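Local coordinates for hypothetical protein Atu0636 (Agrobacterium tumefaciens, PDB 2OZV) that probably transfers a methyl group from S-adenosylmethionine to an oxygen atom of its substrate, at residues Asp24-Ala29 against Gly51-Ala56; Leu65-Gln70 against Glu74-Ser79; Asp151-Ala156 against Leu166-Arg171. All blocks are in the same frame, centred on the assembly; numbering follows the deposited sequence. Where two conformers were deposited one is given.

Contact 1. Residues Asp24-Ala29 against Gly51-Ala56; sequences DAMLLA and GMAVAA
Val54 holds its CG1 anti to the backbone N (chi1 175°), which sets its other branch, CG2, beside that nitrogen and against Ala29 of helix 24-30. The CB of Ala29 meets this CG2 at 3.5 Å; CG2, rather than CG1, is the branch that reaches it. Met26, a selenomethionine here, starts in a direction leading off from helix 49-57, and its bends at chi2 and chi3 bring the end of the chain back. In one of its two conformers the SE of Met26 lies 3.8 Å from the CB of Ala53, and this touch is to that extent less certain than the others.

The remaining pair is simpler. Ala29 and Ala53 both aim their CB at the opposite helix, and the two methyl carbons meet tip to tip at 3.6 Å. Ala29 is therefore shared, its one methyl lying against Ala53 as well as Val54. Small side chains let the backbones come close: the CA atoms of Ala29 and Val54 are 5.0 Å apart, and the segment axes approach to 8.3 Å. The crossing angle of -51° is near the value expected when ridges of residues four apart on each helix pack into grooves of the other. The contact is wholly apolar.

Ala25 and Leu28 continue the packing onto Ala49 and Ala50, in the first turn of helix 49-57. Leu28 also faces Ser167 and Ile169 of strand 164-170, while Asp24 at the start of its helix forms a salt bridge with Arg204. On the other helix, the Gly51 N bonds to Asp42 at the end of strand 38-42, and Met52 and Ala55 rest on Ile92 of strand 92-96.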
loop_
_atom_site.group_PDB
_atom_site.type_symbol
_atom_site.label_atom_id
_atom_site.label_comp_id
_atom_site.label_asym_id
_atom_site.label_seq_id
_atom_site.Cartn_x
_atom_site.Cartn_y
_atom_site.Cartn_z
ATOM N N ASP B 24 -6.287 -2.552 18.020
ATOM C CA ASP B 24 -5.012 -2.877 17.357
ATOM C C ASP B 24 -4.521 -4.243 17.848
ATOM O O ASP B 24 -4.080 -5.070 17.058
ATOM C CB ASP B 24 -3.918 -1.824 17.635
ATOM C CG ASP B 24 -4.068 -0.554 16.786
ATOM O OD1 ASP B 24 -5.056 -0.400 16.044
ATOM O OD2 ASP B 24 -3.160 0.300 16.872
ATOM N N ALA B 25 -4.580 -4.455 19.165
ATOM C CA ALA B 25 -4.037 -5.696 19.729
ATOM C C ALA B 25 -4.822 -6.904 19.254
ATOM O O ALA B 25 -4.224 -7.936 18.937
ATOM C CB ALA B 25 -4.027 -5.642 21.278
HETATM N N MSE B 26 -6.155 -6.791 19.161
HETATM C CA MSE B 26 -6.957 -7.951 18.730
HETATM C C MSE B 26 -6.712 -8.264 17.248
HETATM O O MSE B 26 -6.636 -9.428 16.857
HETATM C CB MSE B 26 -8.457 -7.769 18.992
HETATM C CG MSE B 26 -8.818 -7.364 20.417
HETATM SE SE MSE B 26 -8.278 -8.629 21.833
HETATM C CE MSE B 26 -7.381 -7.294 22.950
ATOM N N LEU B 27 -6.608 -7.222 16.429
ATOM C CA LEU B 27 -6.336 -7.429 14.994
ATOM C C LEU B 27 -4.955 -8.042 14.798
ATOM O O LEU B 27 -4.777 -8.994 14.039
ATOM C CB LEU B 27 -6.420 -6.100 14.252
ATOM C CG LEU B 27 -7.846 -5.553 14.061
ATOM C CD1 LEU B 27 -7.772 -4.118 13.516
ATOM C CD2 LEU B 27 -8.596 -6.467 13.084
ATOM N N LEU B 28 -3.975 -7.493 15.511
ATOM C CA LEU B 28 -2.620 -8.033 15.440
ATOM C C LEU B 28 -2.565 -9.507 15.860
ATOM O O LEU B 28 -1.990 -10.347 15.137
ATOM C CB LEU B 28 -1.655 -7.169 16.278
ATOM C CG LEU B 28 -0.228 -7.746 16.323
ATOM C CD1 LEU B 28 0.506 -7.926 14.950
ATOM C CD2 LEU B 28 0.638 -6.841 17.268
ATOM N N ALA B 29 -3.142 -9.823 17.012
ATOM C CA ALA B 29 -3.148 -11.196 17.510
ATOM C C ALA B 29 -3.809 -12.165 16.516
ATOM O O ALA B 29 -3.394 -13.314 16.398
ATOM C CB ALA B 29 -3.862 -11.238 18.856
ATOM N N GLY B 51 -0.045 -10.136 22.692
ATOM C CA GLY B 51 0.420 -11.483 23.113
ATOM C C GLY B 51 -0.596 -12.203 23.982
ATOM O O GLY B 51 -0.788 -13.430 23.867
HETATM N N MSE B 52 -1.267 -11.476 24.883
HETATM C CA MSE B 52 -2.305 -12.085 25.705
HETATM C C MSE B 52 -3.476 -12.576 24.866
HETATM O O MSE B 52 -4.006 -13.648 25.128
HETATM C CB MSE B 52 -2.780 -11.130 26.810
HETATM C CG MSE B 52 -1.648 -10.823 27.755
HETATM SE SE MSE B 52 -2.212 -9.618 29.213
HETATM C CE MSE B 52 -0.412 -8.889 29.573
ATOM N N ALA B 53 -3.881 -11.788 23.869
ATOM C CA ALA B 53 -4.986 -12.187 22.996
ATOM C C ALA B 53 -4.621 -13.434 22.174
ATOM O O ALA B 53 -5.487 -14.294 21.940
ATOM C CB ALA B 53 -5.418 -11.048 22.090
ATOM N N VAL B 54 -3.363 -13.533 21.746
ATOM C CA VAL B 54 -2.891 -14.741 21.058
ATOM C C VAL B 54 -2.999 -15.951 22.025
ATOM O O VAL B 54 -3.584 -16.981 21.685
ATOM C CB VAL B 54 -1.426 -14.613 20.598
ATOM C CG1 VAL B 54 -0.968 -15.954 20.010
ATOM C CG2 VAL B 54 -1.266 -13.501 19.548
ATOM N N ALA B 55 -2.470 -15.801 23.239
ATOM C CA ALA B 55 -2.476 -16.925 24.210
ATOM C C ALA B 55 -3.890 -17.358 24.590
ATOM O O ALA B 55 -4.159 -18.555 24.784
ATOM C CB ALA B 55 -1.663 -16.557 25.467
ATOM N N ALA B 56 -4.801 -16.387 24.696
ATOM C CA ALA B 56 -6.188 -16.677 25.062
ATOM C C ALA B 56 -6.853 -17.577 24.015
ATOM O O ALA B 56 -7.622 -18.473 24.368
ATOM C CB ALA B 56 -6.986 -15.381 25.250
#

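Contact 2. Residues Leu65-Gln70 against Glu74-Ser79; sequences LYERSQ and EFARRS
Gln70 and Glu74 stand one turn apart at the start of helix 70-80, and the side chain of Glu74 can be followed along the side of that turn. Its CB lies 3.4 Å from the O of Gln70, the same carbonyl that accepts the Glu74 N at 2.9 Å in a nearly straight helical bond. With CG beside the backbone N (chi1 -65°), the chain is laid along this oxygen: CG of Glu74 is 3.0 Å from O of Gln70, and CD passes 3.7 Å from it. From CG outward the chain is extended and carries the carboxylate up to the amide of Gln70. There OE2 of Glu74 accepts a hydrogen bond from NE2 of Gln70 at 3.1 Å, while OE1 stays 4.0 Å from the Gln70 O. The donor lies above the carboxylate plane, 58° out of it, whereas the acceptor is close to the amide plane; the two flat groups are turned almost perpendicular. This side-chain bond belongs to one of two deposited conformers of Glu74 and is to that extent doubtful.

Deeper in, the buried Glu67 ends strand 61-67. Its chain bends at chi2, and OE2 of Glu67 comes to 3.9 Å from the CB of Ala76, a polar oxygen against a methyl. Between strand and helix, Ser69 is the N-cap, its OG accepting a hydrogen bond from the backbone N of Met72.

Strand 61-67, helix 70-80 and strand 92-96 form a beta-alpha-beta unit of a Rossmann-like methyltransferase sheet. An acidic residue at the end of this second strand commonly meets the ribose of S-adenosylmethionine in related enzymes; Glu67 has the corresponding place, near a glycine-rich turn at Gly44 and Gly46, which is consistent with such a site.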
loop_
_atom_site.group_PDB
_atom_site.type_symbol
_atom_site.label_atom_id
_atom_site.label_comp_id
_atom_site.label_asym_id
_atom_site.label_seq_id
_atom_site.Cartn_x
_atom_site.Cartn_y
_atom_site.Cartn_z
ATOM N N LEU B 65 6.679 -11.868 26.173
ATOM C CA LEU B 65 6.434 -10.433 26.008
ATOM C C LEU B 65 7.720 -9.686 26.336
ATOM O O LEU B 65 8.285 -9.849 27.427
ATOM C CB LEU B 65 5.284 -9.921 26.914
ATOM C CG LEU B 65 3.874 -10.544 26.935
ATOM C CD1 LEU B 65 2.976 -9.887 28.008
ATOM C CD2 LEU B 65 3.176 -10.488 25.542
ATOM N N TYR B 66 8.176 -8.845 25.400
ATOM C CA TYR B 66 9.367 -8.027 25.647
ATOM C C TYR B 66 9.018 -6.575 25.918
ATOM O O TYR B 66 8.291 -5.949 25.141
ATOM C CB TYR B 66 10.350 -8.097 24.465
ATOM C CG TYR B 66 10.987 -9.458 24.317
ATOM C CD1 TYR B 66 12.117 -9.803 25.068
ATOM C CD2 TYR B 66 10.475 -10.394 23.403
ATOM C CE1 TYR B 66 12.734 -11.065 24.928
ATOM C CE2 TYR B 66 11.087 -11.674 23.256
ATOM C CZ TYR B 66 12.216 -11.979 24.012
ATOM O OH TYR B 66 12.831 -13.207 23.896
ATOM N N GLU B 67 9.568 -6.038 26.999
ATOM C CA GLU B 67 9.391 -4.638 27.381
ATOM C C GLU B 67 10.765 -4.003 27.573
ATOM O O GLU B 67 11.647 -4.619 28.188
ATOM C CB GLU B 67 8.614 -4.539 28.714
ATOM C CG GLU B 67 7.230 -5.207 28.714
ATOM C CD GLU B 67 6.201 -4.450 27.880
ATOM O OE1 GLU B 67 6.536 -3.439 27.237
ATOM O OE2 GLU B 67 5.042 -4.885 27.863
ATOM N N ARG B 68 10.958 -2.773 27.112
ATOM C CA ARG B 68 12.257 -2.127 27.344
ATOM C C ARG B 68 12.452 -1.753 28.820
ATOM O O ARG B 68 13.516 -2.014 29.419
ATOM C CB ARG B 68 12.442 -0.884 26.461
ATOM C CG ARG B 68 13.926 -0.485 26.155
ATOM C CD ARG B 68 14.971 -0.886 27.192
ATOM N NE ARG B 68 16.192 -0.090 27.020
ATOM C CZ ARG B 68 17.250 -0.103 27.835
ATOM N NH1 ARG B 68 18.294 0.674 27.562
ATOM N NH2 ARG B 68 17.274 -0.884 28.913
ATOM N N SER B 69 11.433 -1.174 29.435
ATOM C CA SER B 69 11.641 -0.671 30.787
ATOM C C SER B 69 11.150 -1.605 31.880
ATOM O O SER B 69 10.177 -2.349 31.692
ATOM C CB SER B 69 11.009 0.716 30.981
ATOM O OG SER B 69 9.597 0.640 30.923
ATOM N N GLN B 70 11.841 -1.549 33.012
ATOM C CA GLN B 70 11.404 -2.226 34.220
ATOM C C GLN B 70 9.957 -1.874 34.595
ATOM O O GLN B 70 9.175 -2.763 34.935
ATOM C CB GLN B 70 12.337 -1.922 35.390
ATOM C CG GLN B 70 11.990 -2.738 36.612
ATOM C CD GLN B 70 12.938 -2.494 37.760
ATOM O OE1 GLN B 70 14.061 -2.024 37.559
ATOM N NE2 GLN B 70 12.491 -2.802 38.979
ATOM N N GLU B 74 6.972 -4.613 34.835
ATOM C CA GLU B 74 6.222 -4.696 36.097
ATOM C C GLU B 74 4.729 -4.581 35.791
ATOM O O GLU B 74 3.940 -5.472 36.131
ATOM C CB GLU B 74 6.693 -3.609 37.084
ATOM C CG GLU B 74 8.157 -3.817 37.521
ATOM C CD GLU B 74 8.671 -2.875 38.600
ATOM O OE1 GLU B 74 8.282 -1.686 38.664
ATOM O OE2 GLU B 74 9.513 -3.335 39.395
ATOM N N PHE B 75 4.362 -3.506 35.095
ATOM C CA PHE B 75 2.966 -3.242 34.754
ATOM C C PHE B 75 2.333 -4.436 34.015
ATOM O O PHE B 75 1.227 -4.861 34.348
ATOM C CB PHE B 75 2.827 -1.973 33.906
ATOM C CG PHE B 75 1.408 -1.615 33.601
ATOM C CD1 PHE B 75 0.645 -0.891 34.526
ATOM C CD2 PHE B 75 0.817 -2.019 32.412
ATOM C CE1 PHE B 75 -0.691 -0.563 34.250
ATOM C CE2 PHE B 75 -0.518 -1.691 32.128
ATOM C CZ PHE B 75 -1.266 -0.973 33.042
ATOM N N ALA B 76 3.029 -4.955 33.002
ATOM C CA ALA B 76 2.543 -6.117 32.253
ATOM C C ALA B 76 2.340 -7.332 33.176
ATOM O O ALA B 76 1.314 -8.012 33.098
ATOM C CB ALA B 76 3.487 -6.439 31.116
ATOM N N ARG B 77 3.302 -7.574 34.070
ATOM C CA ARG B 77 3.200 -8.692 35.017
ATOM C C ARG B 77 1.986 -8.546 35.928
ATOM O O ARG B 77 1.287 -9.525 36.187
ATOM C CB ARG B 77 4.485 -8.843 35.828
ATOM C CG ARG B 77 5.639 -9.320 35.003
ATOM C CD ARG B 77 6.909 -9.477 35.843
ATOM N NE ARG B 77 8.022 -9.801 34.953
ATOM C CZ ARG B 77 9.102 -9.044 34.814
ATOM N NH1 ARG B 77 9.258 -7.945 35.548
ATOM N NH2 ARG B 77 10.051 -9.419 33.970
ATOM N N ARG B 78 1.717 -7.323 36.398
ATOM C CA ARG B 78 0.525 -7.060 37.208
ATOM C C ARG B 78 -0.759 -7.363 36.426
ATOM O O ARG B 78 -1.670 -7.970 36.983
ATOM C CB ARG B 78 0.517 -5.608 37.718
ATOM C CG ARG B 78 0.849 -5.425 39.175
ATOM C CD ARG B 78 2.311 -5.673 39.471
ATOM N NE ARG B 78 2.620 -7.083 39.738
ATOM C CZ ARG B 78 3.790 -7.648 39.441
ATOM N NH1 ARG B 78 4.754 -6.923 38.865
ATOM N NH2 ARG B 78 4.000 -8.933 39.704
ATOM N N SER B 79 -0.805 -6.967 35.146
ATOM C CA SER B 79 -1.950 -7.220 34.258
ATOM C C SER B 79 -2.210 -8.705 34.117
ATOM O O SER B 79 -3.358 -9.153 34.144
ATOM C CB SER B 79 -1.703 -6.647 32.859
ATOM O OG SER B 79 -1.617 -5.245 32.944
#

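Contact 3. Residues Asp151-Ala156 against Leu166-Arg171; sequences DWIRTA and LSLISR
Ile153 and Ala156 of helix 148-159 pack on Leu166 and Leu168, while the flat guanidinium of Arg154 lies away from the strand. One face of that guanidinium has the carbonyl O of Asp151 over it, displaced toward the rim, and at its edge NH1 of Arg154 forms a salt bridge with OD1 of Asp151 at 2.8 Å. The helix lies in the connection between the parallel neighbours 116-121 and 164-170, part of which is not modelled, as in a beta-alpha-beta crossover, and runs at 155° to strand 164-170. OD1 of Asp151 is approached on its anti side, and the bond from NH2 is weak.

Toward the sheet, the CB of Ala156 lies against CD1 of Leu166 at 3.9 Å, while CD2 of Leu166 turns to CG1 of Ile153. Ala156 also rests on Val119 and Met121 of strand 116-121. From helix 175-182, Ala181 touches Ile153, Cys182 touches Leu166 and Ile178 touches Leu168.

All four touching residues are buried. Leu168 keeps CG between its backbone N and carbonyl carbon (chi1 71°), and its CD2 meets CD1 of Ile153 at 4.1 Å, the two side chains crossing at about a right angle.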
loop_
_atom_site.group_PDB
_atom_site.type_symbol
_atom_site.label_atom_id
_atom_site.label_comp_id
_atom_site.label_asym_id
_atom_site.label_seq_id
_atom_site.Cartn_x
_atom_site.Cartn_y
_atom_site.Cartn_z
ATOM N N ASP B 151 15.113 -1.238 13.043
ATOM C CA ASP B 151 15.640 -1.914 14.251
ATOM C C ASP B 151 14.790 -3.110 14.672
ATOM O O ASP B 151 15.312 -4.211 14.878
ATOM C CB ASP B 151 15.733 -0.950 15.427
ATOM C CG ASP B 151 16.884 0.040 15.300
ATOM O OD1 ASP B 151 17.828 -0.194 14.502
ATOM O OD2 ASP B 151 16.849 1.061 16.017
ATOM N N TRP B 152 13.481 -2.895 14.796
ATOM C CA TRP B 152 12.594 -3.946 15.282
ATOM C C TRP B 152 12.496 -5.131 14.319
ATOM O O TRP B 152 12.506 -6.274 14.762
ATOM C CB TRP B 152 11.205 -3.387 15.550
ATOM C CG TRP B 152 11.084 -2.545 16.759
ATOM C CD1 TRP B 152 11.978 -1.640 17.240
ATOM C CD2 TRP B 152 9.957 -2.507 17.631
ATOM N NE1 TRP B 152 11.478 -1.038 18.385
ATOM C CE2 TRP B 152 10.234 -1.562 18.637
ATOM C CE3 TRP B 152 8.747 -3.208 17.668
ATOM C CZ2 TRP B 152 9.332 -1.280 19.666
ATOM C CZ3 TRP B 152 7.846 -2.922 18.681
ATOM C CH2 TRP B 152 8.143 -1.962 19.662
ATOM N N ILE B 153 12.419 -4.854 13.011
ATOM C CA ILE B 153 12.365 -5.936 12.023
ATOM C C ILE B 153 13.726 -6.651 11.874
ATOM O O ILE B 153 13.758 -7.868 11.679
ATOM C CB ILE B 153 11.747 -5.451 10.676
ATOM C CG1 ILE B 153 10.252 -5.159 10.925
ATOM C CG2 ILE B 153 11.851 -6.532 9.588
ATOM C CD1 ILE B 153 9.526 -4.335 9.836
ATOM N N ARG B 154 14.840 -5.932 12.018
ATOM C CA ARG B 154 16.140 -6.591 12.125
ATOM C C ARG B 154 16.137 -7.602 13.285
ATOM O O ARG B 154 16.529 -8.746 13.108
ATOM C CB ARG B 154 17.264 -5.567 12.331
ATOM C CG ARG B 154 18.673 -6.147 12.306
ATOM C CD ARG B 154 19.706 -5.057 12.636
ATOM N NE ARG B 154 19.476 -4.578 13.996
ATOM C CZ ARG B 154 19.224 -3.316 14.340
ATOM N NH1 ARG B 154 19.211 -2.356 13.423
ATOM N NH2 ARG B 154 18.997 -3.016 15.624
ATOM N N THR B 155 15.680 -7.174 14.462
ATOM C CA THR B 155 15.575 -8.090 15.615
ATOM C C THR B 155 14.600 -9.240 15.322
ATOM O O THR B 155 14.909 -10.397 15.607
ATOM C CB THR B 155 15.205 -7.314 16.885
ATOM O OG1 THR B 155 16.298 -6.441 17.216
ATOM C CG2 THR B 155 14.889 -8.290 18.075
ATOM N N ALA B 156 13.436 -8.931 14.742
ATOM C CA ALA B 156 12.429 -9.972 14.453
ATOM C C ALA B 156 13.047 -11.071 13.597
ATOM O O ALA B 156 12.831 -12.258 13.856
ATOM C CB ALA B 156 11.154 -9.383 13.754
ATOM N N LEU B 166 6.521 -12.990 10.503
ATOM C CA LEU B 166 6.424 -11.659 11.073
ATOM C C LEU B 166 4.965 -11.172 10.925
ATOM O O LEU B 166 4.369 -11.298 9.833
ATOM C CB LEU B 166 7.347 -10.702 10.308
ATOM C CG LEU B 166 7.169 -9.212 10.648
ATOM C CD1 LEU B 166 7.622 -8.888 12.080
ATOM C CD2 LEU B 166 7.974 -8.389 9.617
ATOM N N SER B 167 4.386 -10.660 12.009
ATOM C CA SER B 167 3.069 -10.014 11.951
ATOM C C SER B 167 3.145 -8.632 12.569
ATOM O O SER B 167 3.751 -8.441 13.637
ATOM C CB SER B 167 1.984 -10.802 12.712
ATOM O OG SER B 167 1.871 -12.116 12.175
ATOM N N LEU B 168 2.514 -7.654 11.914
ATOM C CA LEU B 168 2.511 -6.324 12.475
ATOM C C LEU B 168 1.265 -5.532 12.132
ATOM O O LEU B 168 0.544 -5.834 11.166
ATOM C CB LEU B 168 3.768 -5.569 12.047
ATOM C CG LEU B 168 3.943 -5.119 10.623
ATOM C CD1 LEU B 168 3.185 -3.788 10.337
ATOM C CD2 LEU B 168 5.457 -4.937 10.305
ATOM N N ILE B 169 1.005 -4.525 12.957
ATOM C CA ILE B 169 -0.036 -3.543 12.649
ATOM C C ILE B 169 0.599 -2.164 12.738
ATOM O O ILE B 169 1.456 -1.895 13.609
ATOM C CB ILE B 169 -1.294 -3.700 13.555
ATOM C CG1 ILE B 169 -2.432 -2.785 13.061
ATOM C CG2 ILE B 169 -0.926 -3.499 15.038
ATOM C CD1 ILE B 169 -3.761 -3.000 13.757
ATOM N N SER B 170 0.167 -1.251 11.855
ATOM C CA SER B 170 0.726 0.093 11.816
ATOM C C SER B 170 -0.279 1.034 11.162
ATOM O O SER B 170 -1.360 0.587 10.733
ATOM C CB SER B 170 2.039 0.108 11.026
ATOM O OG SER B 170 1.797 -0.081 9.639
ATOM N N ARG B 171 0.077 2.321 11.101
ATOM C CA ARG B 171 -0.611 3.302 10.266
ATOM C C ARG B 171 -0.303 2.952 8.807
ATOM O O ARG B 171 0.764 2.405 8.519
ATOM C CB ARG B 171 -0.110 4.738 10.536
ATOM C CG ARG B 171 -0.037 5.150 11.996
ATOM C CD ARG B 171 0.339 6.636 12.121
ATOM N NE ARG B 171 1.562 7.017 11.396
ATOM C CZ ARG B 171 2.221 8.164 11.591
ATOM N NH1 ARG B 171 3.318 8.444 10.890
ATOM N NH2 ARG B 171 1.784 9.041 12.486
#

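In the fold
The three contacts gather round one methyltransferase-like sheet but differ in depth. Contact 3 is fully buried and contact 1 partly so, each centred about 8 Å from the centre of the chain; the centre of contact 2 lies about 17 Å from it. Packing is apolar in the two inner contacts, while contact 2, with exposed Gln70, rests on hydrogen bonds of amide, carboxylate and backbone. Contacts 1 and 3 touch at strand 164-170, where Leu28 of helix 24-30 lies on Ser167 and Ile169, whereas the alternate residues Leu166 and Leu168 face helix 148-159. Contacts 1 and 2 join where Met52 and Gly51 pack on Leu65. Contacts 2 and 3 do not touch, but both reach the same sheet.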